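Local coordinates for protein VIN1 (Oscarella pearsei, PDB 6BFI) that probably binds actin filaments and serves in cell-cell adhesion, as a sponge member of the vinculin/alpha-catenin family of helical-bundle proteins, at residues R132-V137 with R247-T252; P166-M171 with I240-I245; T7-S12 with D121-A126; S170-V175 with G196-Q201; V3-K8 with T793-G798. All blocks are in the same frame, centred on the assembly; numbering follows the deposited sequence.

Interactions 1 to 4 join helices of the N-terminal part, and interaction 5 adds a helix from near the C-terminus. Interactions 2 and 4 share S170 and M171, and with centres 5 Å apart they make one continuous patch of packing, apolar inside and edged by R199. Interaction 1 is joined to them, its centre 11 Å from that of interaction 2, through V137, which packs on S170 and M171, and through M134, which packs on V174. Helix 102-145 also carries interaction 3, earlier along it, 15 Å from interaction 1 between centres. Interaction 5 starts from the same segment as interaction 3 and touches interaction 1 through a probable hydrogen bond between K4 and T252.

Interaction 1. Residues R132-V137 with R247-T252; sequences RKMVKV and RVLQLT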
# COMPACT_ATOMS: atom_id res chain seq x y z
N ARG A 132 22.45 7.38 -16.75
CA ARG A 132 23.23 6.51 -17.63
C ARG A 132 24.44 5.93 -16.90
O ARG A 132 24.76 4.74 -17.06
CB ARG A 132 23.66 7.26 -18.88
CG ARG A 132 22.57 7.42 -19.93
CD ARG A 132 23.16 7.78 -21.29
NE ARG A 132 24.03 8.95 -21.21
CZ ARG A 132 23.64 10.19 -21.49
NH1 ARG A 132 22.39 10.43 -21.87
NH2 ARG A 132 24.51 11.19 -21.40
N LYS A 133 25.12 6.75 -16.10
CA LYS A 133 26.25 6.25 -15.33
C LYS A 133 25.82 5.16 -14.34
O LYS A 133 26.39 4.06 -14.31
CB LYS A 133 26.93 7.40 -14.59
CG LYS A 133 28.06 6.97 -13.67
CD LYS A 133 28.27 7.97 -12.55
CE LYS A 133 27.05 8.04 -11.64
NZ LYS A 133 26.74 6.73 -11.01
N MET A 134 24.79 5.45 -13.54
CA MET A 134 24.32 4.49 -12.55
C MET A 134 23.92 3.17 -13.21
O MET A 134 24.36 2.09 -12.80
CB MET A 134 23.14 5.07 -11.77
CG MET A 134 23.38 6.48 -11.24
SD MET A 134 22.15 7.00 -10.03
CE MET A 134 22.88 8.53 -9.45
N VAL A 135 23.08 3.25 -14.25
CA VAL A 135 22.65 2.06 -14.98
C VAL A 135 23.85 1.31 -15.55
O VAL A 135 23.86 0.08 -15.59
CB VAL A 135 21.65 2.45 -16.08
CG1 VAL A 135 21.38 1.28 -17.02
CG2 VAL A 135 20.35 2.93 -15.46
N LYS A 136 24.89 2.04 -15.97
CA LYS A 136 26.12 1.39 -16.43
C LYS A 136 26.72 0.52 -15.33
O LYS A 136 27.02 -0.66 -15.55
CB LYS A 136 27.10 2.46 -16.91
CG LYS A 136 28.51 1.97 -17.22
CD LYS A 136 29.37 3.14 -17.67
CE LYS A 136 30.84 2.77 -17.76
NZ LYS A 136 31.69 3.96 -18.09
N VAL A 137 26.88 1.09 -14.13
CA VAL A 137 27.42 0.31 -13.01
C VAL A 137 26.56 -0.93 -12.75
O VAL A 137 27.06 -2.06 -12.68
CB VAL A 137 27.54 1.18 -11.75
CG1 VAL A 137 27.82 0.32 -10.53
CG2 VAL A 137 28.63 2.23 -11.93
N ARG A 247 15.24 -0.28 -13.62
CA ARG A 247 13.98 0.25 -14.14
C ARG A 247 13.53 1.48 -13.37
O ARG A 247 13.13 2.49 -13.96
CB ARG A 247 12.91 -0.83 -14.11
CG ARG A 247 11.64 -0.45 -14.86
CD ARG A 247 10.52 -1.44 -14.61
NE ARG A 247 10.04 -1.39 -13.23
CZ ARG A 247 9.10 -0.56 -12.80
NH1 ARG A 247 8.52 0.29 -13.64
NH2 ARG A 247 8.73 -0.58 -11.53
N VAL A 248 13.59 1.41 -12.03
CA VAL A 248 13.16 2.54 -11.21
C VAL A 248 14.12 3.71 -11.36
O VAL A 248 13.70 4.88 -11.31
CB VAL A 248 13.03 2.10 -9.74
CG1 VAL A 248 12.58 3.26 -8.87
CG2 VAL A 248 12.05 0.94 -9.63
N LEU A 249 15.41 3.43 -11.55
CA LEU A 249 16.39 4.49 -11.78
C LEU A 249 16.03 5.34 -12.99
O LEU A 249 16.32 6.54 -13.02
CB LEU A 249 17.79 3.90 -11.95
CG LEU A 249 18.65 3.74 -10.70
CD1 LEU A 249 19.92 2.95 -11.01
CD2 LEU A 249 19.00 5.10 -10.13
N GLN A 250 15.41 4.73 -14.00
CA GLN A 250 15.12 5.40 -15.26
C GLN A 250 13.72 5.99 -15.33
O GLN A 250 13.36 6.57 -16.36
CB GLN A 250 15.34 4.43 -16.43
CG GLN A 250 16.78 3.97 -16.59
CD GLN A 250 16.95 2.93 -17.68
OE1 GLN A 250 16.05 2.12 -17.92
NE2 GLN A 250 18.10 2.94 -18.34
N LEU A 251 12.93 5.87 -14.27
CA LEU A 251 11.60 6.47 -14.25
C LEU A 251 11.72 7.97 -14.01
O LEU A 251 12.38 8.41 -13.06
CB LEU A 251 10.73 5.83 -13.18
CG LEU A 251 10.19 4.44 -13.51
CD1 LEU A 251 9.23 3.97 -12.42
CD2 LEU A 251 9.50 4.44 -14.86
N THR A 252 11.09 8.76 -14.88
CA THR A 252 11.04 10.21 -14.75
C THR A 252 9.60 10.71 -14.65
O THR A 252 9.30 11.83 -15.06
CB THR A 252 11.76 10.88 -15.92
OG1 THR A 252 11.11 10.55 -17.15
CG2 THR A 252 13.21 10.43 -15.98
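The amide nitrogen NE2 of Q250 rests against both methyl groups of V135, with CG2 at 3.7 Å and CG1 at 3.9 Å. This is van der Waals contact, since a valine side chain offers no acceptor. The aliphatic part of the glutamine joins in, its CG meeting the same V135 CG2. With CG anti to the carbonyl carbon (chi1 -64°) and the chain straight beyond it, Q250 lays its length across the valine at about a right angle. Its amide remains at the exposed border, where a polar end is tolerated, while its CG methylene packs on the valine.

Deeper in, L249, the last residue of helix 224-249, faces M134 of helix 102-145. The leucine CD1 meets M134 CB at 3.9 Å, and its CD2 meets M134 SD at 3.7 Å. The methionine, extended beyond CG, crosses the leucine at about a right angle, and its chain also lies against V174 and R178 of helix 154-178. A long unbranched side chain suits this place because it can serve several neighbours along its length.

L249 also touches C138 and R178, and V248 turns to helix 185-215, so the end of helix 224-249 is tucked among the three other helices of a bundle. The attachment across this contact is apolar inside and amphipathic at its margin, and it depends on complementary shape rather than on directed polar bonds.

Interaction 2. Residues P166-M171 with I240-I245; sequences PGMTSM and IAIEEI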
# COMPACT_ATOMS: atom_id res chain seq x y z
N PRO A 166 33.75 -5.14 -4.51
CA PRO A 166 33.91 -3.71 -4.84
C PRO A 166 32.86 -3.20 -5.82
O PRO A 166 32.41 -2.06 -5.69
CB PRO A 166 35.33 -3.64 -5.43
CG PRO A 166 35.59 -5.00 -5.94
CD PRO A 166 34.91 -5.93 -4.97
N GLY A 167 32.47 -4.02 -6.80
CA GLY A 167 31.41 -3.61 -7.71
C GLY A 167 30.08 -3.43 -7.01
O GLY A 167 29.37 -2.44 -7.23
N MET A 168 29.71 -4.39 -6.14
CA MET A 168 28.48 -4.27 -5.37
C MET A 168 28.49 -3.02 -4.50
O MET A 168 27.48 -2.30 -4.42
CB MET A 168 28.27 -5.51 -4.51
CG MET A 168 27.64 -6.68 -5.25
SD MET A 168 25.93 -6.35 -5.68
CE MET A 168 25.48 -7.86 -6.53
N THR A 169 29.62 -2.74 -3.84
CA THR A 169 29.71 -1.52 -3.03
C THR A 169 29.57 -0.28 -3.90
O THR A 169 28.87 0.68 -3.52
CB THR A 169 31.04 -1.50 -2.27
OG1 THR A 169 31.04 -2.54 -1.28
CG2 THR A 169 31.26 -0.16 -1.59
N SER A 170 30.19 -0.27 -5.08
CA SER A 170 30.07 0.86 -5.99
C SER A 170 28.64 1.07 -6.45
O SER A 170 28.22 2.21 -6.69
CB SER A 170 30.99 0.68 -7.19
OG SER A 170 30.54 -0.39 -8.01
N MET A 171 27.87 -0.01 -6.59
CA MET A 171 26.47 0.13 -6.97
C MET A 171 25.64 0.67 -5.80
O MET A 171 24.83 1.59 -5.98
CB MET A 171 25.91 -1.21 -7.44
CG MET A 171 24.45 -1.16 -7.88
SD MET A 171 23.80 -2.77 -8.37
CE MET A 171 23.84 -3.64 -6.81
N ILE A 240 17.12 -10.19 -10.82
CA ILE A 240 15.83 -9.53 -10.92
C ILE A 240 15.81 -8.25 -10.10
O ILE A 240 15.34 -7.21 -10.56
CB ILE A 240 14.71 -10.51 -10.49
CG1 ILE A 240 14.47 -11.54 -11.59
CG2 ILE A 240 13.43 -9.76 -10.14
CD1 ILE A 240 13.57 -12.68 -11.18
N ALA A 241 16.34 -8.30 -8.87
CA ALA A 241 16.41 -7.09 -8.05
C ALA A 241 17.19 -5.99 -8.75
O ALA A 241 16.77 -4.82 -8.75
CB ALA A 241 17.04 -7.41 -6.70
N ILE A 242 18.32 -6.33 -9.37
CA ILE A 242 19.11 -5.32 -10.06
C ILE A 242 18.37 -4.81 -11.29
O ILE A 242 18.45 -3.62 -11.63
CB ILE A 242 20.50 -5.88 -10.41
CG1 ILE A 242 21.28 -6.18 -9.14
CG2 ILE A 242 21.28 -4.89 -11.28
CD1 ILE A 242 22.69 -6.71 -9.39
N GLU A 243 17.64 -5.69 -11.98
CA GLU A 243 16.79 -5.24 -13.09
C GLU A 243 15.80 -4.19 -12.62
O GLU A 243 15.62 -3.15 -13.27
CB GLU A 243 16.05 -6.43 -13.70
CG GLU A 243 16.84 -7.20 -14.74
CD GLU A 243 17.04 -6.43 -16.02
OE1 GLU A 243 16.04 -5.90 -16.56
OE2 GLU A 243 18.19 -6.34 -16.49
N GLU A 244 15.14 -4.44 -11.48
CA GLU A 244 14.16 -3.49 -10.98
C GLU A 244 14.81 -2.18 -10.56
O GLU A 244 14.26 -1.10 -10.79
CB GLU A 244 13.37 -4.10 -9.82
CG GLU A 244 12.18 -3.27 -9.36
CD GLU A 244 11.05 -3.24 -10.37
OE1 GLU A 244 11.11 -4.00 -11.36
OE2 GLU A 244 10.10 -2.46 -10.18
N ILE A 245 16.00 -2.26 -9.94
CA ILE A 245 16.74 -1.04 -9.62
C ILE A 245 16.99 -0.23 -10.89
O ILE A 245 16.83 0.99 -10.90
CB ILE A 245 18.06 -1.38 -8.90
CG1 ILE A 245 17.81 -1.63 -7.41
CG2 ILE A 245 19.07 -0.26 -9.07
CD1 ILE A 245 19.05 -2.02 -6.64
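The methyl CD1 of I242 meets the end methyls of two methionines, M168 and M171, one helical turn apart on helix 154-178. It lies 4.2 Å from M168 CE, and M171 CE stands at the same distance of 4.2 Å. M168 CE and M171 CE are 4.5 Å from each other, so the three methyl groups make a compact triangle. I242 reaches it because its CG1 arm is fully extended (chi2 -179°).

The methionines arrive by different routes. M168 bends at its second torsion (chi2 -68°), which swings a side chain that starts off to one side round to the isoleucine. M171 already points at helix 224-249; it runs straight as far as SD and turns only at the last bond (chi3 66°). Methionine fits well here: the helices are far apart, with M171 CA 9.7 Å from I242 CA, and a flexible unbranched chain can span such a gap. I245, one turn on from I242, lines the same interior without coming into close contact.

Around this first shell, M168 is backed by V198 and I202 of helix 185-215 and by V141 of helix 102-145, while C138 and V141 support M171. E243 of helix 224-249 makes a salt bridge to R139, tying that helix to 102-145. The triangle of methyls thus lies in the buried centre of four packed helices, where 154-178 and 224-249 meet with 102-145 and 185-215 beside them.

Interaction 3. Residues T7-S12 with D121-A126; sequences TKTLES and DLLMCA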
# COMPACT_ATOMS: atom_id res chain seq x y z
N THR A 7 12.92 15.11 -9.46
CA THR A 7 14.15 15.34 -8.71
C THR A 7 14.00 16.61 -7.88
O THR A 7 13.41 17.59 -8.34
CB THR A 7 15.34 15.45 -9.68
OG1 THR A 7 15.87 14.14 -9.96
CG2 THR A 7 16.44 16.33 -9.12
N LYS A 8 14.50 16.56 -6.64
CA LYS A 8 14.40 17.71 -5.75
C LYS A 8 15.08 18.95 -6.33
O LYS A 8 14.65 20.07 -6.06
CB LYS A 8 15.00 17.37 -4.38
CG LYS A 8 14.21 16.34 -3.60
CD LYS A 8 14.92 15.95 -2.32
CE LYS A 8 14.10 14.96 -1.51
NZ LYS A 8 14.79 14.59 -0.24
N THR A 9 16.15 18.76 -7.10
CA THR A 9 16.77 19.89 -7.79
C THR A 9 15.85 20.44 -8.87
O THR A 9 15.72 21.67 -9.02
CB THR A 9 18.11 19.47 -8.39
OG1 THR A 9 18.99 19.05 -7.34
CG2 THR A 9 18.74 20.62 -9.15
N LEU A 10 15.21 19.56 -9.64
CA LEU A 10 14.28 19.99 -10.67
C LEU A 10 13.15 20.83 -10.08
O LEU A 10 12.92 21.96 -10.52
CB LEU A 10 13.71 18.77 -11.41
CG LEU A 10 14.49 18.27 -12.62
CD1 LEU A 10 13.91 16.95 -13.10
CD2 LEU A 10 14.46 19.30 -13.73
N GLU A 11 12.45 20.29 -9.09
CA GLU A 11 11.37 21.03 -8.45
C GLU A 11 11.89 22.31 -7.80
O GLU A 11 11.27 23.38 -7.92
CB GLU A 11 10.67 20.15 -7.42
CG GLU A 11 9.81 20.90 -6.42
CD GLU A 11 9.22 19.99 -5.36
OE1 GLU A 11 8.96 18.81 -5.67
OE2 GLU A 11 9.02 20.46 -4.22
N SER A 12 13.04 22.22 -7.13
CA SER A 12 13.59 23.37 -6.42
C SER A 12 13.88 24.53 -7.35
O SER A 12 13.67 25.69 -6.99
CB SER A 12 14.84 22.95 -5.65
OG SER A 12 15.42 24.06 -4.98
N ASP A 121 14.69 20.91 -19.55
CA ASP A 121 15.58 20.14 -20.41
C ASP A 121 17.04 20.34 -20.01
O ASP A 121 17.83 19.38 -20.02
CB ASP A 121 15.37 20.52 -21.88
CG ASP A 121 13.97 20.23 -22.35
OD1 ASP A 121 13.32 19.32 -21.79
OD2 ASP A 121 13.51 20.90 -23.30
N LEU A 122 17.41 21.57 -19.65
CA LEU A 122 18.78 21.86 -19.23
C LEU A 122 19.19 20.99 -18.06
O LEU A 122 20.28 20.40 -18.07
CB LEU A 122 18.91 23.34 -18.87
CG LEU A 122 19.80 24.18 -19.78
CD1 LEU A 122 20.04 25.55 -19.17
CD2 LEU A 122 21.11 23.47 -20.04
N LEU A 123 18.34 20.88 -17.04
CA LEU A 123 18.65 19.98 -15.94
C LEU A 123 18.49 18.52 -16.34
O LEU A 123 19.14 17.64 -15.74
CB LEU A 123 17.77 20.31 -14.74
CG LEU A 123 17.97 21.71 -14.15
CD1 LEU A 123 16.83 22.08 -13.20
CD2 LEU A 123 19.31 21.80 -13.43
N MET A 124 17.68 18.23 -17.36
CA MET A 124 17.35 16.86 -17.71
C MET A 124 18.45 16.16 -18.50
O MET A 124 18.57 14.93 -18.41
CB MET A 124 16.04 16.80 -18.49
CG MET A 124 14.84 16.47 -17.64
SD MET A 124 15.10 15.00 -16.62
CE MET A 124 15.37 13.75 -17.87
N CYS A 125 19.25 16.89 -19.28
CA CYS A 125 20.37 16.22 -19.93
C CYS A 125 21.42 15.79 -18.91
O CYS A 125 22.01 14.71 -19.02
CB CYS A 125 20.98 17.10 -21.02
SG CYS A 125 21.43 18.78 -20.54
N ALA A 126 21.63 16.62 -17.88
CA ALA A 126 22.50 16.23 -16.78
C ALA A 126 21.93 15.03 -16.02
O ALA A 126 22.65 14.06 -15.74
CB ALA A 126 22.71 17.41 -15.83
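L10 and L123 carry this contact between two antiparallel neighbours of a helical bundle, the start of helix 8-32 and the middle of the long helix 102-145. The axes of the short segments 8-12 and 121-126 run at 170° to each other and approach to 10.4 Å, a spacing that the leucine side chains bridge.

L10 leaves its helix beside the interface, and its branches then enter it. CD2 packs on L123 CB at 3.6 Å and also meets L123 CD1, while the two side chains slide past one another in opposite directions. L123 returns the contact, as its CD1 reaches over to L10 CA at 4.2 Å. Two leucines suit this close passage, since each branched end fits beside the stem of the other.

M124, next in sequence, takes the second leucine branch. Folded at both chi2 and chi3, it brings its sulfur rather than its methyl to L10, and the side chains cross at about a right angle. The same methionine rests on H6 in the segment preceding helix 8-32.

L122, by contrast, faces helices 41-59 and 68-97, and L123 also reaches L54, so helix 102-145 presents leucines to several partners at once. T9, a small residue, lies at the more exposed border and turns its methyl to L123: T9 CG2 lies 4.5 Å from L123 CD2, and M124 SD stands 4.2 Å from L10 CD1.

Interaction 4. Residues S170-V175 with G196-Q201; sequences SMMKVV and GTVREQ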
# COMPACT_ATOMS: atom_id res chain seq x y z
N SER A 170 30.19 -0.27 -5.08
CA SER A 170 30.07 0.86 -5.99
C SER A 170 28.64 1.07 -6.45
O SER A 170 28.22 2.21 -6.69
CB SER A 170 30.99 0.68 -7.19
OG SER A 170 30.54 -0.39 -8.01
N MET A 171 27.87 -0.01 -6.59
CA MET A 171 26.47 0.13 -6.97
C MET A 171 25.64 0.67 -5.80
O MET A 171 24.83 1.59 -5.98
CB MET A 171 25.91 -1.21 -7.44
CG MET A 171 24.45 -1.16 -7.88
SD MET A 171 23.80 -2.77 -8.37
CE MET A 171 23.84 -3.64 -6.81
N MET A 172 25.85 0.12 -4.60
CA MET A 172 25.03 0.50 -3.46
C MET A 172 25.29 1.94 -3.03
O MET A 172 24.37 2.63 -2.58
CB MET A 172 25.27 -0.45 -2.29
CG MET A 172 24.83 -1.88 -2.56
SD MET A 172 25.17 -2.96 -1.16
CE MET A 172 24.88 -4.56 -1.90
N LYS A 173 26.54 2.41 -3.13
CA LYS A 173 26.80 3.80 -2.76
C LYS A 173 26.13 4.76 -3.73
O LYS A 173 25.67 5.84 -3.33
CB LYS A 173 28.31 4.06 -2.70
CG LYS A 173 29.02 4.06 -4.04
CD LYS A 173 30.41 4.66 -3.92
CE LYS A 173 31.01 4.95 -5.28
NZ LYS A 173 32.15 5.91 -5.18
N VAL A 174 26.03 4.37 -5.00
CA VAL A 174 25.44 5.24 -6.01
C VAL A 174 23.92 5.26 -5.89
O VAL A 174 23.30 6.33 -5.96
CB VAL A 174 25.90 4.79 -7.41
CG1 VAL A 174 24.87 5.13 -8.45
CG2 VAL A 174 27.23 5.45 -7.76
N VAL A 175 23.30 4.10 -5.69
CA VAL A 175 21.85 4.06 -5.53
C VAL A 175 21.44 4.73 -4.22
O VAL A 175 20.51 5.54 -4.18
CB VAL A 175 21.33 2.61 -5.62
CG1 VAL A 175 19.83 2.57 -5.43
CG2 VAL A 175 21.72 2.00 -6.96
N GLY A 196 17.96 -3.51 -0.06
CA GLY A 196 17.92 -4.49 1.00
C GLY A 196 17.99 -5.92 0.48
O GLY A 196 18.71 -6.76 1.03
N THR A 197 17.27 -6.20 -0.61
CA THR A 197 17.31 -7.53 -1.20
C THR A 197 18.73 -7.93 -1.59
O THR A 197 19.20 -9.02 -1.24
CB THR A 197 16.38 -7.60 -2.42
OG1 THR A 197 15.02 -7.57 -1.98
CG2 THR A 197 16.62 -8.89 -3.20
N VAL A 198 19.43 -7.04 -2.30
CA VAL A 198 20.80 -7.36 -2.73
C VAL A 198 21.70 -7.58 -1.52
O VAL A 198 22.45 -8.57 -1.44
CB VAL A 198 21.34 -6.25 -3.65
CG1 VAL A 198 22.78 -6.55 -4.04
CG2 VAL A 198 20.48 -6.12 -4.89
N ARG A 199 21.61 -6.68 -0.53
CA ARG A 199 22.49 -6.75 0.63
C ARG A 199 22.28 -8.04 1.42
O ARG A 199 23.23 -8.62 1.94
CB ARG A 199 22.28 -5.53 1.53
CG ARG A 199 23.48 -4.59 1.57
CD ARG A 199 23.29 -3.49 2.61
NE ARG A 199 22.49 -2.37 2.11
CZ ARG A 199 23.01 -1.23 1.65
NH1 ARG A 199 24.33 -1.07 1.61
NH2 ARG A 199 22.21 -0.27 1.21
N GLU A 200 21.03 -8.51 1.52
CA GLU A 200 20.77 -9.76 2.22
C GLU A 200 21.07 -10.98 1.36
O GLU A 200 21.30 -12.06 1.91
CB GLU A 200 19.32 -9.82 2.72
CG GLU A 200 18.25 -9.83 1.64
CD GLU A 200 16.85 -9.89 2.22
OE1 GLU A 200 16.32 -11.01 2.40
OE2 GLU A 200 16.28 -8.81 2.50
N GLN A 201 21.11 -10.83 0.03
CA GLN A 201 21.31 -11.98 -0.85
C GLN A 201 22.77 -12.28 -1.17
O GLN A 201 23.07 -13.40 -1.59
CB GLN A 201 20.54 -11.79 -2.16
CG GLN A 201 19.04 -11.98 -2.03
CD GLN A 201 18.67 -13.30 -1.37
OE1 GLN A 201 18.95 -14.37 -1.90
NE2 GLN A 201 18.05 -13.22 -0.20
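V198 is the first residue of G196-Q201 to meet helix 154-178, and it does so with CG1 alone. This methyl, placed anti to the backbone N (chi1 177°), lies 3.6 Å from M172 CE and 4.2 Å from M171 CE. It is thus touched by two consecutive methionines, which reach it from neighbouring positions on the opposing helix. A short, beta-branched valine suits the buried side, leaving the length needed to span the gap to the methionines.

R199 follows at the exposed margin. In the conformer described here, one of two, its chain bends at chi3 and carries the guanidinium back along M172. The methionine sulfur lies over one face of that group, 3.5 Å from R199 NH1, while M172 CE packs 3.7 Å from R199 CG. M172, extended beyond its CG, therefore touches the arginine at both its aliphatic stem and its flat head. The polarisable sulfur may favour contact with the cationic face, though the second conformer makes this detail doubtful. E176 offers NH2 of R199 a long, weak ion pair.

Further on, Q201 turns from this contact to V234, K237 and L238 of helix 224-249. The axes of segments 170-175 and 196-201 run nearly antiparallel, at 156°, with 11.5 Å between them, a wide gap filled by methionines. Helix 185-215 packs against both 154-178 and 224-249, V198 touching both, while V174 and M171 join 154-178 to helix 102-145.

Interaction 5. Residues V3-K8 with T793-G798; sequences VKFHTK and TDMLVG
M795 leaves helix 786-817 toward the N-terminal segment, and its methyl CE does all the touching. A bend at the last torsion (chi3 68°) turns that methyl to V3 and F5, which both lie on one side of it. CE lies 3.6 Å from the carbonyl O of V3 and 4.0 Å from V3 CG1, so it meets backbone and side chain of one residue together, the two side chains crossing at a slant.

F5 adds its ring to the same methyl. M795 CE stands 4.4 Å from F5 CZ and is oblique to the ring. The V3 carbonyl O lies 4.3 Å above one face of the F5 ring, displaced toward its rim, so valine, phenylalanine and methionine gather round a shared spot. V3 places CG1 in the crowded position between its backbone N and carbonyl carbon (chi1 60°), which leaves this methyl beside the O that M795 also meets. A long, pliable methionine suits a gap in which V3 CA and M795 CA remain 9.5 Å apart.

The contact joins the two ends of the chain, an arrangement consistent with the closed head-to-tail form known for vinculins. The N-terminal segment, a loop, is also held by hydrogen bonds of K4 N with S120 OG and of F5 O with T183 OG1. V3, F5 and M795 all rest on L773, so the loop packs against helix 102-145 as well as helices 763-778 and 786-817.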
# COMPACT_ATOMS: atom_id res chain seq x y z
N VAL A 3 8.04 18.91 -19.27
CA VAL A 3 8.68 19.40 -18.05
C VAL A 3 8.76 18.27 -17.04
O VAL A 3 7.87 17.42 -16.96
CB VAL A 3 7.92 20.62 -17.50
CG1 VAL A 3 6.48 20.26 -17.16
CG2 VAL A 3 8.64 21.20 -16.28
N LYS A 4 9.84 18.25 -16.26
CA LYS A 4 10.10 17.19 -15.31
C LYS A 4 10.25 17.75 -13.90
O LYS A 4 10.74 18.87 -13.71
CB LYS A 4 11.37 16.40 -15.69
CG LYS A 4 11.31 15.71 -17.04
CD LYS A 4 10.25 14.62 -17.05
CE LYS A 4 10.23 13.90 -18.39
NZ LYS A 4 9.26 12.76 -18.38
N PHE A 5 9.82 16.96 -12.91
CA PHE A 5 10.01 17.31 -11.51
C PHE A 5 10.20 16.07 -10.64
O PHE A 5 9.79 16.06 -9.48
CB PHE A 5 8.83 18.14 -10.97
CG PHE A 5 7.62 18.14 -11.86
CD1 PHE A 5 6.82 17.01 -11.95
CD2 PHE A 5 7.28 19.26 -12.58
CE1 PHE A 5 5.70 17.00 -12.77
CE2 PHE A 5 6.16 19.27 -13.40
CZ PHE A 5 5.37 18.14 -13.49
N HIS A 6 10.83 15.03 -11.19
CA HIS A 6 11.11 13.80 -10.46
C HIS A 6 12.31 13.93 -9.53
O HIS A 6 12.67 12.95 -8.87
CB HIS A 6 11.34 12.65 -11.44
CG HIS A 6 12.43 12.91 -12.43
ND1 HIS A 6 13.69 12.34 -12.33
CD2 HIS A 6 12.46 13.68 -13.55
CE1 HIS A 6 14.43 12.75 -13.34
NE2 HIS A 6 13.71 13.56 -14.09
N THR A 7 12.92 15.11 -9.46
CA THR A 7 14.15 15.34 -8.71
C THR A 7 14.00 16.61 -7.88
O THR A 7 13.41 17.59 -8.34
CB THR A 7 15.34 15.45 -9.68
OG1 THR A 7 15.87 14.14 -9.96
CG2 THR A 7 16.44 16.33 -9.12
N LYS A 8 14.50 16.56 -6.64
CA LYS A 8 14.40 17.71 -5.75
C LYS A 8 15.08 18.95 -6.33
O LYS A 8 14.65 20.07 -6.06
CB LYS A 8 15.00 17.37 -4.38
CG LYS A 8 14.21 16.34 -3.60
CD LYS A 8 14.92 15.95 -2.32
CE LYS A 8 14.10 14.96 -1.51
NZ LYS A 8 14.79 14.59 -0.24
N THR A 793 -1.97 19.84 -21.70
CA THR A 793 -3.32 19.47 -21.28
C THR A 793 -3.32 18.11 -20.60
O THR A 793 -3.87 17.95 -19.51
CB THR A 793 -4.26 19.48 -22.48
OG1 THR A 793 -4.32 20.80 -23.04
CG2 THR A 793 -5.66 19.04 -22.08
N ASP A 794 -2.70 17.11 -21.24
CA ASP A 794 -2.76 15.75 -20.71
C ASP A 794 -2.06 15.64 -19.35
O ASP A 794 -2.54 14.94 -18.45
CB ASP A 794 -2.14 14.77 -21.70
CG ASP A 794 -2.84 14.79 -23.05
OD1 ASP A 794 -3.98 15.31 -23.12
OD2 ASP A 794 -2.27 14.28 -24.03
N MET A 795 -0.93 16.33 -19.19
CA MET A 795 -0.25 16.31 -17.90
C MET A 795 -1.07 17.02 -16.84
O MET A 795 -1.17 16.54 -15.70
CB MET A 795 1.14 16.94 -18.03
CG MET A 795 2.08 16.15 -18.93
SD MET A 795 3.65 16.99 -19.22
CE MET A 795 4.39 16.90 -17.59
N LEU A 796 -1.67 18.16 -17.18
CA LEU A 796 -2.49 18.87 -16.22
C LEU A 796 -3.67 18.02 -15.77
O LEU A 796 -3.94 17.90 -14.57
CB LEU A 796 -2.98 20.20 -16.80
CG LEU A 796 -3.90 21.03 -15.89
CD1 LEU A 796 -3.20 21.37 -14.58
CD2 LEU A 796 -4.35 22.30 -16.60
N VAL A 797 -4.37 17.39 -16.72
CA VAL A 797 -5.55 16.61 -16.35
C VAL A 797 -5.16 15.36 -15.58
O VAL A 797 -5.87 14.95 -14.66
CB VAL A 797 -6.41 16.27 -17.59
CG1 VAL A 797 -6.85 17.54 -18.31
CG2 VAL A 797 -5.66 15.35 -18.54
N GLY A 798 -4.02 14.75 -15.91
CA GLY A 798 -3.56 13.62 -15.12
C GLY A 798 -3.26 14.01 -13.69
O GLY A 798 -3.69 13.34 -12.74